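Local coordinates for protein beta-agarase (Persicobacter, PDB 6AII) that probably hydrolyses beta-1,4-glycosidic linkages of agarose, releasing neoagarobiose, as a GH16-family beta-agarase, at residues F89-T103 and D290-I304. Sequence-based numbering, arbitrary orientation.
Sequences FRNSHDGTYHTLPAT and DWNALAGRYPTDGEI
The hairpin of strands 86-90 and 97-110 faces helix 290-294 and the coil after it, with the backbones nearest at N91 and D290, CA atoms 5.7 Å apart. At the hairpin turn, D290 OD2 accepts two hydrogen bonds from S92: the backbone N at 2.6 Å, from above the carboxylate plane, and OG at 2.7 Å, on the syn side but 25° out of that plane. Further along, L294 lies against F89, N91 and H98: its CD2 sits over one face of the H98 ring in a CH-pi contact and also meets F89 CZ, while CD1 packs on the side-chain amide of N91. L100 CD1 rests on A293 CB at 3.8 Å. A Schellman motif at G296 follows the helix. Y298, its CG anti to the backbone N (chi1 -172°), reaches the later part of strand 97-110, where OH donates to P101 O at 2.6 Å, in the carbonyl plane on a lone pair, and accepts from T103 OG1. A phenylalanine here would probably leave P101 O without this donor. R82 hydrogen-bonds T103 OG1 and salt-bridges D301 of helix 301-306; strand 97-110 also pairs with 280-287, which leads into helix 290-294, within the GH16 beta-sandwich (jelly-roll) fold.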
ATOM      1  N   PHE A  89     -22.532  -2.637   6.735  1.00 18.01           N
ATOM      2  CA  PHE A  89     -21.258  -2.451   7.392  1.00 18.05           C
ATOM      3  C   PHE A  89     -21.311  -1.378   8.464  1.00 18.54           C
ATOM      4  O   PHE A  89     -22.193  -0.493   8.432  1.00 21.35           O
ATOM      5  CB  PHE A  89     -20.193  -2.053   6.357  1.00 19.99           C
ATOM      6  CG  PHE A  89     -20.570  -0.784   5.613  1.00 17.48           C
ATOM      7  CD1 PHE A  89     -21.384  -0.788   4.485  1.00 18.46           C
ATOM      8  CD2 PHE A  89     -20.108   0.434   6.092  1.00 19.05           C
ATOM      9  CE1 PHE A  89     -21.689   0.390   3.834  1.00 19.27           C
ATOM     10  CE2 PHE A  89     -20.437   1.614   5.444  1.00 19.94           C
ATOM     11  CZ  PHE A  89     -21.228   1.586   4.325  1.00 18.67           C
ATOM     12  N   ARG A  90     -20.364  -1.419   9.378  1.00 21.18           N
ATOM     13  CA  ARG A  90     -20.358  -0.487  10.525  1.00 24.04           C
ATOM     14  C   ARG A  90     -19.575   0.760  10.129  1.00 28.94           C
ATOM     15  O   ARG A  90     -18.524   0.673   9.516  1.00 29.73           O
ATOM     16  CB  ARG A  90     -19.752  -1.235  11.729  1.00 33.13           C
ATOM     17  CG  ARG A  90     -20.322  -0.928  13.104  1.00 44.23           C
ATOM     18  CD  ARG A  90     -19.733  -1.799  14.230  1.00 42.20           C
ATOM     19  NE  ARG A  90     -20.147  -3.228  14.235  1.00 51.11           N
ATOM     20  CZ  ARG A  90     -20.906  -3.849  15.181  1.00 57.04           C
ATOM     21  NH1 ARG A  90     -21.137  -5.182  15.120  1.00 31.50           N
ATOM     22  NH2 ARG A  90     -21.437  -3.112  16.160  1.00 47.79           N
ATOM     23  N   ASN A  91     -20.123   1.911  10.441  1.00 25.81           N
ATOM     24  CA  ASN A  91     -19.376   3.184  10.407  1.00 28.80           C
ATOM     25  C   ASN A  91     -18.402   3.219  11.593  1.00 31.38           C
ATOM     26  O   ASN A  91     -18.804   3.290  12.761  1.00 32.37           O
ATOM     27  CB  ASN A  91     -20.338   4.360  10.401  1.00 34.60           C
ATOM     28  CG  ASN A  91     -19.611   5.689  10.399  1.00 37.36           C
ATOM     29  OD1 ASN A  91     -18.399   5.738  10.329  1.00 43.94           O
ATOM     30  ND2 ASN A  91     -20.346   6.766  10.471  1.00 33.74           N
ATOM     31  N   SER A  92     -17.120   3.069  11.335  1.00 29.16           N
ATOM     32  CA  SER A  92     -16.124   2.945  12.408  1.00 36.48           C
ATOM     33  C   SER A  92     -16.102   4.213  13.299  1.00 40.24           C
ATOM     34  O   SER A  92     -15.593   4.170  14.434  1.00 48.16           O
ATOM     35  CB  SER A  92     -14.756   2.679  11.849  1.00 38.89           C
ATOM     36  OG  SER A  92     -14.414   3.766  11.009  1.00 42.73           O
ATOM     37  N   HIS A  93     -16.634   5.331  12.834  1.00 35.72           N
ATOM     38  CA  HIS A  93     -16.516   6.566  13.604  1.00 44.05           C
ATOM     39  C   HIS A  93     -17.614   6.621  14.678  1.00 41.73           C
ATOM     40  O   HIS A  93     -17.504   7.411  15.634  1.00 40.76           O
ATOM     41  CB  HIS A  93     -16.555   7.791  12.673  1.00 48.03           C
ATOM     42  CG  HIS A  93     -15.370   7.901  11.752  1.00 60.71           C
ATOM     43  ND1 HIS A  93     -14.964   9.101  11.196  1.00 66.48           N
ATOM     44  CD2 HIS A  93     -14.500   6.972  11.281  1.00 63.83           C
ATOM     45  CE1 HIS A  93     -13.915   8.901  10.416  1.00 68.89           C
ATOM     46  NE2 HIS A  93     -13.613   7.602  10.446  1.00 63.91           N
ATOM     47  N   ASP A  94     -18.697   5.832  14.567  1.00 35.11           N
ATOM     48  CA  ASP A  94     -19.751   5.954  15.611  1.00 35.42           C
ATOM     49  C   ASP A  94     -20.480   4.641  15.894  1.00 36.48           C
ATOM     50  O   ASP A  94     -21.383   4.657  16.716  1.00 30.92           O
ATOM     51  CB  ASP A  94     -20.795   7.009  15.261  1.00 36.85           C
ATOM     52  CG  ASP A  94     -21.600   6.667  14.041  1.00 35.01           C
ATOM     53  OD1 ASP A  94     -21.568   5.476  13.639  1.00 33.82           O
ATOM     54  OD2 ASP A  94     -22.209   7.587  13.486  1.00 38.08           O
ATOM     55  N   GLY A  95     -20.098   3.538  15.276  1.00 32.22           N
ATOM     56  CA  GLY A  95     -20.617   2.250  15.675  1.00 33.15           C
ATOM     57  C   GLY A  95     -21.923   1.879  14.994  1.00 31.74           C
ATOM     58  O   GLY A  95     -22.405   0.788  15.325  1.00 37.94           O
ATOM     59  N   THR A  96     -22.494   2.690  14.097  1.00 27.21           N
ATOM     60  CA  THR A  96     -23.776   2.353  13.477  1.00 27.00           C
ATOM     61  C   THR A  96     -23.613   1.639  12.122  1.00 27.97           C
ATOM     62  O   THR A  96     -22.688   1.861  11.397  1.00 23.76           O
ATOM     63  CB  THR A  96     -24.702   3.548  13.257  1.00 30.67           C
ATOM     64  OG1 THR A  96     -24.116   4.441  12.315  1.00 34.79           O
ATOM     65  CG2 THR A  96     -25.064   4.192  14.585  1.00 31.93           C
ATOM     66  N   TYR A  97     -24.577   0.793  11.811  1.00 19.66           N
ATOM     67  CA  TYR A  97     -24.616   0.049  10.552  1.00 21.05           C
ATOM     68  C   TYR A  97     -25.362   0.814   9.465  1.00 20.87           C
ATOM     69  O   TYR A  97     -26.363   1.520   9.656  1.00 21.61           O
ATOM     70  CB  TYR A  97     -25.266  -1.326  10.760  1.00 19.89           C
ATOM     71  CG  TYR A  97     -24.343  -2.394  11.217  1.00 17.95           C
ATOM     72  CD1 TYR A  97     -23.443  -2.984  10.336  1.00 18.53           C
ATOM     73  CD2 TYR A  97     -24.312  -2.830  12.521  1.00 19.54           C
ATOM     74  CE1 TYR A  97     -22.630  -4.044  10.688  1.00 21.35           C
ATOM     75  CE2 TYR A  97     -23.466  -3.851  12.901  1.00 20.92           C
ATOM     76  CZ  TYR A  97     -22.652  -4.501  11.992  1.00 23.69           C
ATOM     77  OH  TYR A  97     -21.804  -5.528  12.338  1.00 22.72           O
ATOM     78  N   HIS A  98     -24.833   0.678   8.249  1.00 19.34           N
ATOM     79  CA  HIS A  98     -25.346   1.225   7.006  1.00 20.39           C
ATOM     80  C   HIS A  98     -25.284   0.189   5.904  1.00 18.54           C
ATOM     81  O   HIS A  98     -24.436  -0.695   5.961  1.00 19.85           O
ATOM     82  CB  HIS A  98     -24.465   2.414   6.567  1.00 20.32           C
ATOM     83  CG  HIS A  98     -24.434   3.468   7.636  1.00 21.99           C
ATOM     84  ND1 HIS A  98     -25.184   4.596   7.513  1.00 27.47           N
ATOM     85  CD2 HIS A  98     -23.742   3.563   8.797  1.00 25.11           C
ATOM     86  CE1 HIS A  98     -24.934   5.358   8.556  1.00 26.93           C
ATOM     87  NE2 HIS A  98     -24.121   4.739   9.385  1.00 28.28           N
ATOM     88  N   THR A  99     -26.159   0.346   4.915  1.00 19.47           N
ATOM     89  CA  THR A  99     -26.213  -0.601   3.824  1.00 19.28           C
ATOM     90  C   THR A  99     -25.943   0.159   2.526  1.00 21.58           C
ATOM     91  O   THR A  99     -26.508   1.222   2.283  1.00 22.14           O
ATOM     92  CB  THR A  99     -27.581  -1.291   3.748  1.00 21.27           C
ATOM     93  OG1 THR A  99     -27.758  -1.938   5.009  1.00 21.92           O
ATOM     94  CG2 THR A  99     -27.662  -2.302   2.628  1.00 21.94           C
ATOM     95  N   LEU A 100     -25.102  -0.420   1.659  1.00 19.88           N
ATOM     96  CA  LEU A 100     -24.880   0.073   0.333  1.00 19.98           C
ATOM     97  C   LEU A 100     -24.802  -1.109  -0.634  1.00 20.26           C
ATOM     98  O   LEU A 100     -24.468  -2.180  -0.225  1.00 19.63           O
ATOM     99  CB  LEU A 100     -23.553   0.862   0.257  1.00 21.56           C
ATOM    100  CG  LEU A 100     -23.545   2.241   0.932  1.00 21.03           C
ATOM    101  CD1 LEU A 100     -22.148   2.820   0.898  1.00 21.85           C
ATOM    102  CD2 LEU A 100     -24.504   3.227   0.248  1.00 23.94           C
ATOM    103  N   PRO A 101     -24.983  -0.827  -1.935  1.00 20.25           N
ATOM    104  CA  PRO A 101     -24.537  -1.792  -2.963  1.00 22.50           C
ATOM    105  C   PRO A 101     -23.062  -2.113  -2.681  1.00 20.49           C
ATOM    106  O   PRO A 101     -22.238  -1.205  -2.493  1.00 22.10           O
ATOM    107  CB  PRO A 101     -24.759  -1.096  -4.319  1.00 23.39           C
ATOM    108  CG  PRO A 101     -25.762   0.006  -3.989  1.00 25.61           C
ATOM    109  CD  PRO A 101     -25.344   0.452  -2.600  1.00 22.25           C
ATOM    110  N   ALA A 102     -22.730  -3.383  -2.681  1.00 19.15           N
ATOM    111  CA  ALA A 102     -21.356  -3.788  -2.435  1.00 17.51           C
ATOM    112  C   ALA A 102     -20.499  -3.604  -3.705  1.00 18.05           C
ATOM    113  O   ALA A 102     -20.997  -3.438  -4.834  1.00 18.70           O
ATOM    114  CB  ALA A 102     -21.324  -5.220  -2.011  1.00 20.24           C
ATOM    115  N   THR A 103     -19.201  -3.630  -3.464  1.00 18.32           N
ATOM    116  CA  THR A 103     -18.258  -3.758  -4.587  1.00 19.21           C
ATOM    117  C   THR A 103     -17.391  -4.975  -4.321  1.00 16.70           C
ATOM    118  O   THR A 103     -16.684  -5.034  -3.275  1.00 17.54           O
ATOM    119  CB  THR A 103     -17.454  -2.461  -4.776  1.00 17.71           C
ATOM    120  OG1 THR A 103     -18.310  -1.326  -4.811  1.00 20.04           O
ATOM    121  CG2 THR A 103     -16.549  -2.517  -6.008  1.00 17.62           C
ATOM    122  N   ASP A 290     -15.374   2.495   4.951  1.00 22.38           N
ATOM    123  CA  ASP A 290     -16.630   3.045   5.441  1.00 23.89           C
ATOM    124  C   ASP A 290     -16.724   4.565   5.266  1.00 24.02           C
ATOM    125  O   ASP A 290     -17.691   5.016   4.687  1.00 25.30           O
ATOM    126  CB  ASP A 290     -16.816   2.727   6.944  1.00 26.76           C
ATOM    127  CG  ASP A 290     -15.730   3.092   7.953  1.00 30.38           C
ATOM    128  OD1 ASP A 290     -14.676   3.656   7.624  1.00 31.04           O
ATOM    129  OD2 ASP A 290     -15.848   2.625   9.066  1.00 35.71           O
ATOM    130  N   TRP A 291     -15.661   5.266   5.681  1.00 26.16           N
ATOM    131  CA  TRP A 291     -15.645   6.789   5.712  1.00 29.01           C
ATOM    132  C   TRP A 291     -15.780   7.325   4.264  1.00 25.63           C
ATOM    133  O   TRP A 291     -16.647   8.160   3.955  1.00 32.17           O
ATOM    134  CB  TRP A 291     -14.384   7.323   6.446  1.00 28.08           C
ATOM    135  CG  TRP A 291     -13.019   6.824   6.029  1.00 32.12           C
ATOM    136  CD1 TRP A 291     -12.400   5.656   6.416  1.00 37.51           C
ATOM    137  CD2 TRP A 291     -12.031   7.528   5.257  1.00 32.97           C
ATOM    138  NE1 TRP A 291     -11.136   5.560   5.888  1.00 38.15           N
ATOM    139  CE2 TRP A 291     -10.881   6.699   5.165  1.00 36.75           C
ATOM    140  CE3 TRP A 291     -12.004   8.771   4.606  1.00 36.35           C
ATOM    141  CZ2 TRP A 291      -9.739   7.076   4.442  1.00 34.05           C
ATOM    142  CZ3 TRP A 291     -10.882   9.124   3.872  1.00 36.94           C
ATOM    143  CH2 TRP A 291      -9.755   8.298   3.812  1.00 31.40           C
ATOM    144  N   ASN A 292     -15.076   6.686   3.364  1.00 24.66           N
ATOM    145  CA  ASN A 292     -15.149   7.116   2.000  1.00 22.87           C
ATOM    146  C   ASN A 292     -16.528   6.778   1.393  1.00 19.60           C
ATOM    147  O   ASN A 292     -17.132   7.571   0.698  1.00 21.58           O
ATOM    148  CB  ASN A 292     -14.006   6.556   1.158  1.00 24.66           C
ATOM    149  CG  ASN A 292     -12.693   7.290   1.357  1.00 28.01           C
ATOM    150  OD1 ASN A 292     -12.632   8.519   1.236  1.00 28.17           O
ATOM    151  ND2 ASN A 292     -11.622   6.538   1.592  1.00 27.01           N
ATOM    152  N   ALA A 293     -16.970   5.537   1.581  1.00 21.49           N
ATOM    153  CA  ALA A 293     -18.200   5.106   0.944  1.00 21.25           C
ATOM    154  C   ALA A 293     -19.398   5.921   1.445  1.00 19.00           C
ATOM    155  O   ALA A 293     -20.209   6.326   0.575  1.00 22.44           O
ATOM    156  CB  ALA A 293     -18.425   3.656   1.180  1.00 22.71           C
ATOM    157  N   LEU A 294     -19.378   6.227   2.750  1.00 21.86           N
ATOM    158  CA  LEU A 294     -20.550   6.973   3.297  1.00 25.75           C
ATOM    159  C   LEU A 294     -20.570   8.418   2.776  1.00 27.92           C
ATOM    160  O   LEU A 294     -21.651   9.053   2.663  1.00 26.92           O
ATOM    161  CB  LEU A 294     -20.494   6.910   4.821  1.00 23.73           C
ATOM    162  CG  LEU A 294     -20.805   5.543   5.463  1.00 28.65           C
ATOM    163  CD1 LEU A 294     -20.446   5.509   6.931  1.00 33.15           C
ATOM    164  CD2 LEU A 294     -22.242   5.175   5.200  1.00 29.95           C
ATOM    165  N   ALA A 295     -19.412   8.902   2.367  1.00 23.22           N
ATOM    166  CA  ALA A 295     -19.269  10.254   1.789  1.00 23.44           C
ATOM    167  C   ALA A 295     -19.646  10.287   0.308  1.00 24.67           C
ATOM    168  O   ALA A 295     -19.701  11.401  -0.271  1.00 24.49           O
ATOM    169  CB  ALA A 295     -17.837  10.754   2.053  1.00 23.67           C
ATOM    170  N   GLY A 296     -19.847   9.115  -0.363  1.00 22.85           N
ATOM    171  CA  GLY A 296     -20.130   9.057  -1.741  1.00 24.19           C
ATOM    172  C   GLY A 296     -18.872   8.846  -2.598  1.00 22.54           C
ATOM    173  O   GLY A 296     -18.991   8.727  -3.839  1.00 20.94           O
ATOM    174  N   ARG A 297     -17.717   8.712  -1.912  1.00 20.06           N
ATOM    175  CA  ARG A 297     -16.430   8.424  -2.601  1.00 20.97           C
ATOM    176  C   ARG A 297     -16.328   6.893  -2.752  1.00 19.81           C
ATOM    177  O   ARG A 297     -15.548   6.200  -2.120  1.00 20.24           O
ATOM    178  CB  ARG A 297     -15.276   9.055  -1.829  1.00 19.82           C
ATOM    179  CG  ARG A 297     -15.289  10.588  -1.879  1.00 20.44           C
ATOM    180  CD  ARG A 297     -14.136  11.273  -1.155  1.00 21.17           C
ATOM    181  NE  ARG A 297     -14.003  10.821   0.198  1.00 22.94           N
ATOM    182  CZ  ARG A 297     -14.392  11.474   1.286  1.00 22.56           C
ATOM    183  NH1 ARG A 297     -15.094  12.594   1.170  1.00 24.56           N
ATOM    184  NH2 ARG A 297     -14.033  11.012   2.462  1.00 23.65           N
ATOM    185  N   TYR A 298     -17.044   6.454  -3.765  1.00 21.41           N
ATOM    186  CA  TYR A 298     -17.377   5.098  -3.979  1.00 23.38           C
ATOM    187  C   TYR A 298     -17.811   4.953  -5.442  1.00 19.13           C
ATOM    188  O   TYR A 298     -18.529   5.826  -5.944  1.00 22.64           O
ATOM    189  CB  TYR A 298     -18.590   4.831  -3.050  1.00 27.81           C
ATOM    190  CG  TYR A 298     -18.985   3.396  -2.977  1.00 23.75           C
ATOM    191  CD1 TYR A 298     -20.254   2.918  -3.283  1.00 27.84           C
ATOM    192  CD2 TYR A 298     -17.978   2.482  -2.664  1.00 28.37           C
ATOM    193  CE1 TYR A 298     -20.565   1.579  -3.114  1.00 26.92           C
ATOM    194  CE2 TYR A 298     -18.253   1.132  -2.571  1.00 27.31           C
ATOM    195  CZ  TYR A 298     -19.553   0.684  -2.758  1.00 25.85           C
ATOM    196  OH  TYR A 298     -19.684  -0.653  -2.655  1.00 22.20           O
ATOM    197  N   PRO A 299     -17.395   3.917  -6.192  1.00 20.37           N
ATOM    198  CA  PRO A 299     -17.748   3.926  -7.652  1.00 18.41           C
ATOM    199  C   PRO A 299     -19.255   3.917  -7.924  1.00 20.22           C
ATOM    200  O   PRO A 299     -19.980   3.180  -7.240  1.00 21.52           O
ATOM    201  CB  PRO A 299     -17.136   2.662  -8.189  1.00 20.53           C
ATOM    202  CG  PRO A 299     -15.971   2.404  -7.259  1.00 20.36           C
ATOM    203  CD  PRO A 299     -16.544   2.774  -5.911  1.00 20.77           C
ATOM    204  N   THR A 300     -19.676   4.797  -8.788  1.00 21.22           N
ATOM    205  CA  THR A 300     -21.095   4.743  -9.244  1.00 23.42           C
ATOM    206  C   THR A 300     -21.242   3.549 -10.166  1.00 23.17           C
ATOM    207  O   THR A 300     -20.313   3.085 -10.756  1.00 22.02           O
ATOM    208  CB  THR A 300     -21.517   6.033  -9.938  1.00 23.42           C
ATOM    209  OG1 THR A 300     -20.757   6.230 -11.127  1.00 23.03           O
ATOM    210  CG2 THR A 300     -21.322   7.241  -9.062  1.00 26.41           C
ATOM    211  N   ASP A 301     -22.500   3.124 -10.417  1.00 22.39           N
ATOM    212  CA  ASP A 301     -22.746   2.142 -11.452  1.00 23.88           C
ATOM    213  C   ASP A 301     -22.262   2.622 -12.816  1.00 22.33           C
ATOM    214  O   ASP A 301     -21.673   1.831 -13.577  1.00 24.06           O
ATOM    215  CB  ASP A 301     -24.255   1.861 -11.508  1.00 28.19           C
ATOM    216  CG  ASP A 301     -24.827   1.089 -10.337  1.00 32.73           C
ATOM    217  OD1 ASP A 301     -24.071   0.661  -9.423  1.00 27.40           O
ATOM    218  OD2 ASP A 301     -26.084   0.883 -10.373  1.00 33.54           O
ATOM    219  N   GLY A 302     -22.482   3.892 -13.125  1.00 23.64           N
ATOM    220  CA  GLY A 302     -22.053   4.458 -14.416  1.00 27.21           C
ATOM    221  C   GLY A 302     -20.564   4.276 -14.602  1.00 26.41           C
ATOM    222  O   GLY A 302     -20.104   3.905 -15.677  1.00 25.97           O
ATOM    223  N   GLU A 303     -19.820   4.559 -13.527  1.00 22.75           N
ATOM    224  CA  GLU A 303     -18.349   4.417 -13.586  1.00 22.66           C
ATOM    225  C   GLU A 303     -17.949   2.946 -13.709  1.00 19.84           C
ATOM    226  O   GLU A 303     -17.145   2.572 -14.581  1.00 21.77           O
ATOM    227  CB  GLU A 303     -17.750   5.048 -12.333  1.00 20.02           C
ATOM    228  CG  GLU A 303     -17.779   6.568 -12.314  1.00 21.34           C
ATOM    229  CD  GLU A 303     -17.652   7.213 -10.931  1.00 21.43           C
ATOM    230  OE1 GLU A 303     -17.478   6.521  -9.916  1.00 22.11           O
ATOM    231  OE2 GLU A 303     -17.696   8.478 -10.867  1.00 20.87           O
ATOM    232  N   ILE A 304     -18.372   2.111 -12.793  1.00 20.30           N
ATOM    233  CA  ILE A 304     -17.859   0.720 -12.729  1.00 20.02           C
ATOM    234  C   ILE A 304     -18.308  -0.102 -13.932  1.00 22.38           C
ATOM    235  O   ILE A 304     -17.548  -0.958 -14.395  1.00 21.99           O
ATOM    236  CB  ILE A 304     -18.177   0.054 -11.380  1.00 20.26           C
ATOM    237  CG1 ILE A 304     -17.279  -1.148 -11.129  1.00 20.12           C
ATOM    238  CG2 ILE A 304     -19.681  -0.286 -11.231  1.00 22.14           C
ATOM    239  CD1 ILE A 304     -17.170  -1.586  -9.649  1.00 20.76           C
TER